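Long-range contacts in superoxide dismutase [Fe] (Methanothermobacter thermautotrophicus, PDB 1MA1), which uses one iron ion per subunit to convert superoxide radicals into hydrogen peroxide and oxygen, protecting the cell from their toxicity: residues L164-W169 and P182-A187; R27-I32 and Y174-N179; D19-H24 and G86-A91. All coordinates share one frame; numbering follows the deposited sequence.

The three contacts lie 12 to 13 Å apart, centre to centre, and meet at their edges. Interaction 1 carries Asp167, an iron ligand, and the other three protein ligands are His33, His81 and His171. Interaction 2 flanks the site, the side chain of Gln29 coming about 8 Å from the iron, and interaction 3 brings that of Met88 to about 9 Å. Tyr177 joins all three: its ring packs on Asp183 and Tyr184 of interaction 1, and its OH probably hydrogen-bonds His24 O of interaction 3, 2.5 Å away. Asn87 OD1 of interaction 3 in turn probably accepts from Val165 N of interaction 1 at 2.9 Å.

Interaction 1: residues L164-W169 and P182-A187; sequences LVLDVW and PDYVEA. With FE (Fe (III) ion), chain G.
Leu166 and Val168 touch Tyr184 and Val185 across a strand-helix contact in which the axes of 164-167 and 182-187 pass 10.2 Å apart and run roughly antiparallel, at 149°. Tyr184 spans the gap. With CG anti to the backbone N (chi1 166°), its ring extends toward the strand, and its OH donates to Asp167 O at 3.1 Å, the carbonyl oxygen lying at the ring edge and the hydroxyl tilted 27° from the carbonyl plane. Leu166 runs past it in the opposite direction, placing CD1 3.9 Å from Tyr184 CE1, while its other methyl, CD2, meets Val185 CG1. Val168 and Val185 also meet, through their CG2 methyls. Strand 164-167 is outermost, within the chain, of the three-stranded antiparallel sheet of the C-terminal domain, beside 131-138, and it carries a metal ligand: Asp167 binds the iron through OD2 at 1.9 Å, and His33, His81, His171 and water 1 complete the site. Asp167 OD1 accepts from Trp169 N in an Asx turn, from above the carboxylate plane, which probably helps to restrain the carboxylate's rotation. A phenylalanine in place of Tyr184 would probably keep much of the packing on Leu166 but leave Asp167 O without its hydroxyl donor. Phe84 of helix 64-86 also packs on Asp167 and Tyr184.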
loop_
_atom_site.group_PDB
_atom_site.type_symbol
_atom_site.label_atom_id
_atom_site.label_comp_id
_atom_site.label_asym_id
_atom_site.label_seq_id
_atom_site.Cartn_x
_atom_site.Cartn_y
_atom_site.Cartn_z
ATOM N N LEU A 164 3.885 19.747 -11.275
ATOM C CA LEU A 164 5.077 20.020 -10.481
ATOM C C LEU A 164 5.382 18.774 -9.662
ATOM O O LEU A 164 4.465 18.131 -9.141
ATOM C CB LEU A 164 4.809 21.173 -9.515
ATOM C CG LEU A 164 5.961 22.086 -9.094
ATOM C CD1 LEU A 164 5.668 22.559 -7.678
ATOM C CD2 LEU A 164 7.289 21.378 -9.149
ATOM N N VAL A 165 6.658 18.448 -9.518
ATOM C CA VAL A 165 7.045 17.209 -8.873
ATOM C C VAL A 165 8.278 17.429 -7.996
ATOM O O VAL A 165 9.225 18.109 -8.393
ATOM C CB VAL A 165 7.320 16.123 -9.962
ATOM C CG1 VAL A 165 8.520 15.297 -9.607
ATOM C CG2 VAL A 165 6.107 15.221 -10.115
ATOM N N LEU A 166 8.269 16.859 -6.802
ATOM C CA LEU A 166 9.421 16.943 -5.914
ATOM C C LEU A 166 9.799 15.569 -5.326
ATOM O O LEU A 166 9.053 15.013 -4.518
ATOM C CB LEU A 166 9.109 17.933 -4.782
ATOM C CG LEU A 166 10.113 17.986 -3.644
ATOM C CD1 LEU A 166 11.504 18.242 -4.208
ATOM C CD2 LEU A 166 9.686 19.051 -2.650
ATOM N N ASP A 167 10.947 15.024 -5.736
ATOM C CA ASP A 167 11.365 13.707 -5.263
ATOM C C ASP A 167 11.756 13.836 -3.796
ATOM O O ASP A 167 12.455 14.770 -3.407
ATOM C CB ASP A 167 12.540 13.163 -6.106
ATOM C CG ASP A 167 12.872 11.697 -5.794
ATOM O OD1 ASP A 167 12.227 11.150 -4.883
ATOM O OD2 ASP A 167 13.779 11.082 -6.436
ATOM N N VAL A 168 11.309 12.894 -2.981
ATOM C CA VAL A 168 11.655 12.937 -1.582
ATOM C C VAL A 168 12.016 11.534 -1.067
ATOM O O VAL A 168 12.160 11.312 0.146
ATOM C CB VAL A 168 10.474 13.584 -0.800
ATOM C CG1 VAL A 168 9.475 12.524 -0.319
ATOM C CG2 VAL A 168 11.014 14.447 0.313
ATOM N N TRP A 169 12.168 10.589 -1.998
ATOM C CA TRP A 169 13.035 9.427 -1.777
ATOM C C TRP A 169 14.344 9.863 -1.110
ATOM O O TRP A 169 14.898 10.911 -1.433
ATOM C CB TRP A 169 13.382 8.724 -3.099
ATOM C CG TRP A 169 12.280 7.897 -3.690
ATOM C CD1 TRP A 169 11.070 8.337 -4.145
ATOM C CD2 TRP A 169 12.294 6.479 -3.902
ATOM N NE1 TRP A 169 10.333 7.292 -4.619
ATOM C CE2 TRP A 169 11.058 6.135 -4.487
ATOM C CE3 TRP A 169 13.235 5.467 -3.657
ATOM C CZ2 TRP A 169 10.735 4.811 -4.833
ATOM C CZ3 TRP A 169 12.912 4.153 -4.001
ATOM C CH2 TRP A 169 11.672 3.843 -4.580
ATOM N N PRO A 182 13.941 18.340 5.515
ATOM C CA PRO A 182 13.406 19.703 5.429
ATOM C C PRO A 182 14.351 20.729 4.789
ATOM O O PRO A 182 13.899 21.662 4.126
ATOM C CB PRO A 182 13.090 20.020 6.881
ATOM C CG PRO A 182 12.644 18.682 7.404
ATOM C CD PRO A 182 13.745 17.789 6.863
ATOM N N ASP A 183 15.657 20.572 4.993
ATOM C CA ASP A 183 16.604 21.500 4.388
ATOM C C ASP A 183 16.633 21.303 2.892
ATOM O O ASP A 183 16.720 22.274 2.133
ATOM C CB ASP A 183 18.031 21.308 4.905
ATOM C CG ASP A 183 18.224 21.806 6.328
ATOM O OD1 ASP A 183 17.346 22.554 6.830
ATOM O OD2 ASP A 183 19.273 21.447 6.936
ATOM N N TYR A 184 16.579 20.047 2.459
ATOM C CA TYR A 184 16.463 19.724 1.037
ATOM C C TYR A 184 15.180 20.281 0.398
ATOM O O TYR A 184 15.231 20.930 -0.649
ATOM C CB TYR A 184 16.514 18.214 0.857
ATOM C CG TYR A 184 16.077 17.750 -0.506
ATOM C CD1 TYR A 184 14.794 17.266 -0.720
ATOM C CD2 TYR A 184 16.961 17.761 -1.581
ATOM C CE1 TYR A 184 14.403 16.792 -1.977
ATOM C CE2 TYR A 184 16.587 17.296 -2.837
ATOM C CZ TYR A 184 15.315 16.812 -3.028
ATOM O OH TYR A 184 14.999 16.323 -4.275
ATOM N N VAL A 185 14.029 20.031 1.019
ATOM C CA VAL A 185 12.788 20.632 0.549
ATOM C C VAL A 185 12.865 22.155 0.475
ATOM O O VAL A 185 12.397 22.753 -0.484
ATOM C CB VAL A 185 11.595 20.225 1.444
ATOM C CG1 VAL A 185 10.339 21.018 1.073
ATOM C CG2 VAL A 185 11.364 18.738 1.316
ATOM N N GLU A 186 13.463 22.786 1.477
ATOM C CA GLU A 186 13.636 24.233 1.461
ATOM C C GLU A 186 14.560 24.700 0.326
ATOM O O GLU A 186 14.278 25.693 -0.342
ATOM C CB GLU A 186 14.177 24.695 2.813
ATOM C CG GLU A 186 14.362 26.178 2.936
ATOM C CD GLU A 186 13.114 26.927 2.529
ATOM O OE1 GLU A 186 12.004 26.497 2.935
ATOM O OE2 GLU A 186 13.247 27.955 1.808
ATOM N N ALA A 187 15.655 23.983 0.099
ATOM C CA ALA A 187 16.563 24.329 -0.994
ATOM C C ALA A 187 15.860 24.241 -2.346
ATOM O O ALA A 187 16.173 24.990 -3.272
ATOM C CB ALA A 187 17.783 23.415 -0.978
HETATM FE FE FE G . 14.604 9.500 -7.155
HETATM O O HOH W 1 13.143 8.318 -6.781
#

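Interaction 2: residues R27-I32 and Y174-N179; sequences REQLTI and YIDYRN
Gln29 reaches across to the backbone of Ile175 and Asp176, its CG anti to the backbone N and the chain then bent at chi2 (63°), which turns the amide toward the start of the short helix. Its OE1 accepts from Asp176 N at 3.1 Å, with an N-H...O angle of 153°, and more weakly from Ile175 N. A glutamine is long enough to bring a neutral carbonyl oxygen to the backbone N-H groups near the start of helix 174-177. Asp176 slants across the CB-CG part of Gln29, its carboxylate turned 70° from the Gln29 amide, and OD2 accepts from Ser26 N just before the long helix. Ile175 supplies the apolar part of the contact: CD1 touches Ile32 CG2 at 3.6 Å, and the two side chains meet at a slant. The extended Glu28 crosses Ile175 at about a right angle, OE2 lying 3.7 Å from Ile175 CD1. The same OE2 forms a salt bridge with Arg178 of the second subunit, and Tyr174 OH hydrogen-bonds His37 of the second subunit. The contact thus joins the first turns of helix 27-57, from the alpha-hairpin domain, to helix 174-177 of the C-terminal domain, with helix 181-188 packed against Tyr177.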
loop_
_atom_site.group_PDB
_atom_site.type_symbol
_atom_site.label_atom_id
_atom_site.label_comp_id
_atom_site.label_asym_id
_atom_site.label_seq_id
_atom_site.Cartn_x
_atom_site.Cartn_y
_atom_site.Cartn_z
ATOM N N ARG A 27 26.584 18.415 -7.421
ATOM C CA ARG A 27 26.904 17.684 -8.629
ATOM C C ARG A 27 26.911 16.190 -8.343
ATOM O O ARG A 27 26.404 15.382 -9.131
ATOM C CB ARG A 27 28.268 18.111 -9.126
ATOM C CG ARG A 27 28.639 17.576 -10.501
ATOM C CD ARG A 27 30.102 17.224 -10.554
ATOM N NE ARG A 27 30.341 16.272 -9.483
ATOM C CZ ARG A 27 31.529 15.862 -9.055
ATOM N NH1 ARG A 27 32.640 16.306 -9.633
ATOM N NH2 ARG A 27 31.612 15.078 -7.978
ATOM N N GLU A 28 27.493 15.816 -7.209
ATOM C CA GLU A 28 27.539 14.406 -6.832
ATOM C C GLU A 28 26.120 13.876 -6.641
ATOM O O GLU A 28 25.754 12.831 -7.193
ATOM C CB GLU A 28 28.318 14.210 -5.537
ATOM C CG GLU A 28 28.809 12.769 -5.341
ATOM C CD GLU A 28 29.177 12.450 -3.895
ATOM O OE1 GLU A 28 29.836 13.300 -3.235
ATOM O OE2 GLU A 28 28.808 11.342 -3.428
ATOM N N GLN A 29 25.326 14.608 -5.856
ATOM C CA GLN A 29 23.949 14.220 -5.560
ATOM C C GLN A 29 23.153 13.988 -6.846
ATOM O O GLN A 29 22.457 12.982 -6.986
ATOM C CB GLN A 29 23.263 15.303 -4.717
ATOM C CG GLN A 29 21.857 14.909 -4.267
ATOM C CD GLN A 29 21.865 13.689 -3.356
ATOM O OE1 GLN A 29 21.974 13.806 -2.130
ATOM N NE2 GLN A 29 21.777 12.506 -3.959
ATOM N N LEU A 30 23.269 14.930 -7.778
ATOM C CA LEU A 30 22.491 14.907 -9.009
ATOM C C LEU A 30 22.955 13.768 -9.918
ATOM O O LEU A 30 22.152 13.104 -10.572
ATOM C CB LEU A 30 22.652 16.240 -9.734
ATOM C CG LEU A 30 21.463 16.788 -10.520
ATOM C CD1 LEU A 30 21.948 17.925 -11.406
ATOM C CD2 LEU A 30 20.850 15.695 -11.368
ATOM N N THR A 31 24.260 13.547 -9.964
ATOM C CA THR A 31 24.822 12.609 -10.915
ATOM C C THR A 31 24.377 11.190 -10.608
ATOM O O THR A 31 23.982 10.436 -11.499
ATOM C CB THR A 31 26.334 12.663 -10.877
ATOM O OG1 THR A 31 26.747 13.991 -11.209
ATOM C CG2 THR A 31 26.930 11.665 -11.849
ATOM N N ILE A 32 24.434 10.820 -9.340
ATOM C CA ILE A 32 24.053 9.477 -8.977
ATOM C C ILE A 32 22.521 9.235 -8.962
ATOM O O ILE A 32 22.072 8.140 -9.334
ATOM C CB ILE A 32 24.739 9.082 -7.619
ATOM C CG1 ILE A 32 24.086 7.834 -7.040
ATOM C CG2 ILE A 32 24.706 10.236 -6.653
ATOM C CD1 ILE A 32 24.726 7.347 -5.751
ATOM N N TYR A 174 20.130 12.350 0.425
ATOM C CA TYR A 174 20.865 11.872 1.580
ATOM C C TYR A 174 22.342 12.251 1.522
ATOM O O TYR A 174 22.976 12.457 2.560
ATOM C CB TYR A 174 20.731 10.359 1.756
ATOM C CG TYR A 174 20.665 9.984 3.221
ATOM C CD1 TYR A 174 19.478 10.159 3.952
ATOM C CD2 TYR A 174 21.790 9.491 3.887
ATOM C CE1 TYR A 174 19.412 9.856 5.306
ATOM C CE2 TYR A 174 21.737 9.175 5.247
ATOM C CZ TYR A 174 20.542 9.367 5.946
ATOM O OH TYR A 174 20.474 9.101 7.289
ATOM N N ILE A 175 22.886 12.358 0.316
ATOM C CA ILE A 175 24.286 12.734 0.153
ATOM C C ILE A 175 24.514 14.166 0.614
ATOM O O ILE A 175 25.456 14.428 1.352
ATOM C CB ILE A 175 24.745 12.578 -1.332
ATOM C CG1 ILE A 175 24.793 11.088 -1.712
ATOM C CG2 ILE A 175 26.104 13.184 -1.525
ATOM C CD1 ILE A 175 25.164 10.839 -3.151
ATOM N N ASP A 176 23.647 15.086 0.187
ATOM C CA ASP A 176 23.810 16.492 0.531
ATOM C C ASP A 176 23.260 16.872 1.910
ATOM O O ASP A 176 23.785 17.783 2.549
ATOM C CB ASP A 176 23.171 17.384 -0.541
ATOM C CG ASP A 176 23.902 17.309 -1.875
ATOM O OD1 ASP A 176 25.053 16.823 -1.875
ATOM O OD2 ASP A 176 23.340 17.747 -2.911
ATOM N N TYR A 177 22.204 16.198 2.364
ATOM C CA TYR A 177 21.503 16.646 3.558
ATOM C C TYR A 177 21.317 15.551 4.598
ATOM O O TYR A 177 20.717 15.785 5.654
ATOM C CB TYR A 177 20.144 17.228 3.192
ATOM C CG TYR A 177 20.230 18.396 2.261
ATOM C CD1 TYR A 177 20.231 18.209 0.880
ATOM C CD2 TYR A 177 20.333 19.694 2.757
ATOM C CE1 TYR A 177 20.332 19.290 0.010
ATOM C CE2 TYR A 177 20.436 20.785 1.902
ATOM C CZ TYR A 177 20.434 20.580 0.527
ATOM O OH TYR A 177 20.529 21.663 -0.321
ATOM N N ARG A 178 21.839 14.361 4.302
ATOM C CA ARG A 178 21.672 13.218 5.192
ATOM C C ARG A 178 20.202 13.095 5.589
ATOM O O ARG A 178 19.326 13.046 4.729
ATOM C CB ARG A 178 22.556 13.385 6.432
ATOM C CG ARG A 178 24.049 13.287 6.148
ATOM C CD ARG A 178 24.388 11.881 5.729
ATOM N NE ARG A 178 25.267 11.816 4.561
ATOM C CZ ARG A 178 26.584 12.003 4.591
ATOM N NH1 ARG A 178 27.191 12.276 5.748
ATOM N NH2 ARG A 178 27.294 11.899 3.465
ATOM N N ASN A 179 19.925 13.058 6.885
ATOM C CA ASN A 179 18.570 12.820 7.350
ATOM C C ASN A 179 17.667 14.048 7.194
ATOM O O ASN A 179 16.455 13.944 7.353
ATOM C CB ASN A 179 18.599 12.388 8.816
ATOM C CG ASN A 179 19.231 13.446 9.713
ATOM O OD1 ASN A 179 20.452 13.690 9.653
ATOM N ND2 ASN A 179 18.399 14.096 10.536
#

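Interaction 3: residues D19-H24 and G86-A91; sequences DALEPH and GNMGPA
Leu21 leans over the backbone at Gly89 and Pro90, its CG anti to the carbonyl carbon (chi1 -56°) and its two methyls shared between different partners. CD2 lies 3.4 Å from Gly89 O, whereas CD1 meets the sulfur of Met88, SD, at 4.2 Å. The Met88 chain bends at its last torsion (chi3 -79°), bringing CE as well as SD near Leu21 CD1, and the two side chains cross at about a right angle. Flexible methionine can fold to fit a methyl in this way. The loop 19-24, containing a type I beta turn from Asp19 to Glu22, leads into helix 27-57 and meets the segment 86-91, where the chain leaves helix 64-86; the contact thus joins the two outer ends of the alpha-hairpin. Pro90 packs its ring beside Ala20, and its CA makes a CH...O contact of 3.4 Å with Ala20 O. Ala91, a small residue, lets the edge of the His24 ring approach, with CB 3.4 Å from His24 NE2. No direct hydrogen bond crosses the contact; instead water 2, in plane at the His24 ring edge, donates to Ala20 O and Glu22 O and accepts from Ala91 N at 2.8 Å. Met88 also packs on Tyr16, Phe188 and Ile191.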
loop_
_atom_site.group_PDB
_atom_site.type_symbol
_atom_site.label_atom_id
_atom_site.label_comp_id
_atom_site.label_asym_id
_atom_site.label_seq_id
_atom_site.Cartn_x
_atom_site.Cartn_y
_atom_site.Cartn_z
ATOM N N ASP A 19 26.196 20.106 -12.522
ATOM C CA ASP A 19 26.499 21.049 -11.459
ATOM C C ASP A 19 25.616 22.274 -11.613
ATOM O O ASP A 19 25.834 23.291 -10.958
ATOM C CB ASP A 19 27.979 21.439 -11.496
ATOM C CG ASP A 19 28.344 22.311 -12.709
ATOM O OD1 ASP A 19 27.588 22.331 -13.720
ATOM O OD2 ASP A 19 29.417 22.974 -12.646
ATOM N N ALA A 20 24.607 22.171 -12.475
ATOM C CA ALA A 20 23.751 23.317 -12.763
ATOM C C ALA A 20 22.915 23.759 -11.545
ATOM O O ALA A 20 22.384 24.870 -11.522
ATOM C CB ALA A 20 22.831 23.011 -13.972
ATOM N N LEU A 21 22.803 22.893 -10.543
ATOM C CA LEU A 21 21.802 23.078 -9.505
ATOM C C LEU A 21 22.449 23.337 -8.149
ATOM O O LEU A 21 21.758 23.459 -7.135
ATOM C CB LEU A 21 20.910 21.842 -9.412
ATOM C CG LEU A 21 20.180 21.389 -10.669
ATOM C CD1 LEU A 21 19.226 20.259 -10.286
ATOM C CD2 LEU A 21 19.429 22.562 -11.301
ATOM N N GLU A 22 23.777 23.416 -8.137
ATOM C CA GLU A 22 24.515 23.784 -6.932
ATOM C C GLU A 22 24.200 25.214 -6.556
ATOM O O GLU A 22 23.922 26.035 -7.427
ATOM C CB GLU A 22 26.020 23.665 -7.162
ATOM C CG GLU A 22 26.455 22.311 -7.667
ATOM C CD GLU A 22 27.963 22.115 -7.624
ATOM O OE1 GLU A 22 28.706 23.004 -8.093
ATOM O OE2 GLU A 22 28.402 21.059 -7.128
ATOM N N PRO A 23 24.275 25.547 -5.259
ATOM C CA PRO A 23 24.722 24.698 -4.154
ATOM C C PRO A 23 23.580 23.874 -3.562
ATOM O O PRO A 23 23.749 23.203 -2.541
ATOM C CB PRO A 23 25.255 25.710 -3.159
ATOM C CG PRO A 23 24.241 26.814 -3.290
ATOM C CD PRO A 23 24.099 26.937 -4.800
ATOM N N HIS A 24 22.415 23.943 -4.197
ATOM C CA HIS A 24 21.185 23.431 -3.597
ATOM C C HIS A 24 21.094 21.922 -3.742
ATOM O O HIS A 24 20.815 21.219 -2.783
ATOM C CB HIS A 24 20.009 24.084 -4.279
ATOM C CG HIS A 24 20.132 25.568 -4.371
ATOM N ND1 HIS A 24 20.010 26.387 -3.270
ATOM C CD2 HIS A 24 20.339 26.383 -5.430
ATOM C CE1 HIS A 24 20.128 27.643 -3.652
ATOM N NE2 HIS A 24 20.327 27.669 -4.961
ATOM N N GLY A 86 12.723 18.126 -15.204
ATOM C CA GLY A 86 12.213 19.153 -16.083
ATOM C C GLY A 86 11.710 20.391 -15.357
ATOM O O GLY A 86 11.732 21.487 -15.940
ATOM N N ASN A 87 11.243 20.241 -14.113
ATOM C CA ASN A 87 10.794 21.406 -13.376
ATOM C C ASN A 87 11.806 21.853 -12.329
ATOM O O ASN A 87 11.448 22.427 -11.293
ATOM C CB ASN A 87 9.372 21.194 -12.779
ATOM C CG ASN A 87 9.264 20.025 -11.769
ATOM O OD1 ASN A 87 8.297 19.250 -11.828
ATOM N ND2 ASN A 87 10.211 19.924 -10.826
ATOM N N MET A 88 13.085 21.606 -12.629
ATOM C CA MET A 88 14.185 22.329 -11.984
ATOM C C MET A 88 15.096 23.004 -13.005
ATOM O O MET A 88 15.096 22.653 -14.182
ATOM C CB MET A 88 15.028 21.385 -11.114
ATOM C CG MET A 88 14.267 20.704 -9.985
ATOM S SD MET A 88 15.338 19.731 -8.868
ATOM C CE MET A 88 15.579 18.265 -9.815
ATOM N N GLY A 89 15.870 23.976 -12.542
ATOM C CA GLY A 89 16.954 24.510 -13.330
ATOM C C GLY A 89 17.883 25.371 -12.487
ATOM O O GLY A 89 17.692 25.499 -11.278
ATOM N N PRO A 90 18.910 25.979 -13.103
ATOM C CA PRO A 90 19.859 26.877 -12.437
ATOM C C PRO A 90 19.157 27.923 -11.562
ATOM O O PRO A 90 18.166 28.533 -11.972
ATOM C CB PRO A 90 20.588 27.526 -13.612
ATOM C CG PRO A 90 20.569 26.487 -14.637
ATOM C CD PRO A 90 19.162 25.956 -14.553
ATOM N N ALA A 91 19.685 28.140 -10.363
ATOM C CA ALA A 91 19.025 29.010 -9.390
ATOM C C ALA A 91 18.859 30.445 -9.900
ATOM O O ALA A 91 17.889 31.132 -9.574
ATOM C CB ALA A 91 19.802 29.011 -8.092
HETATM O O HOH W 2 21.487 26.421 -9.067
#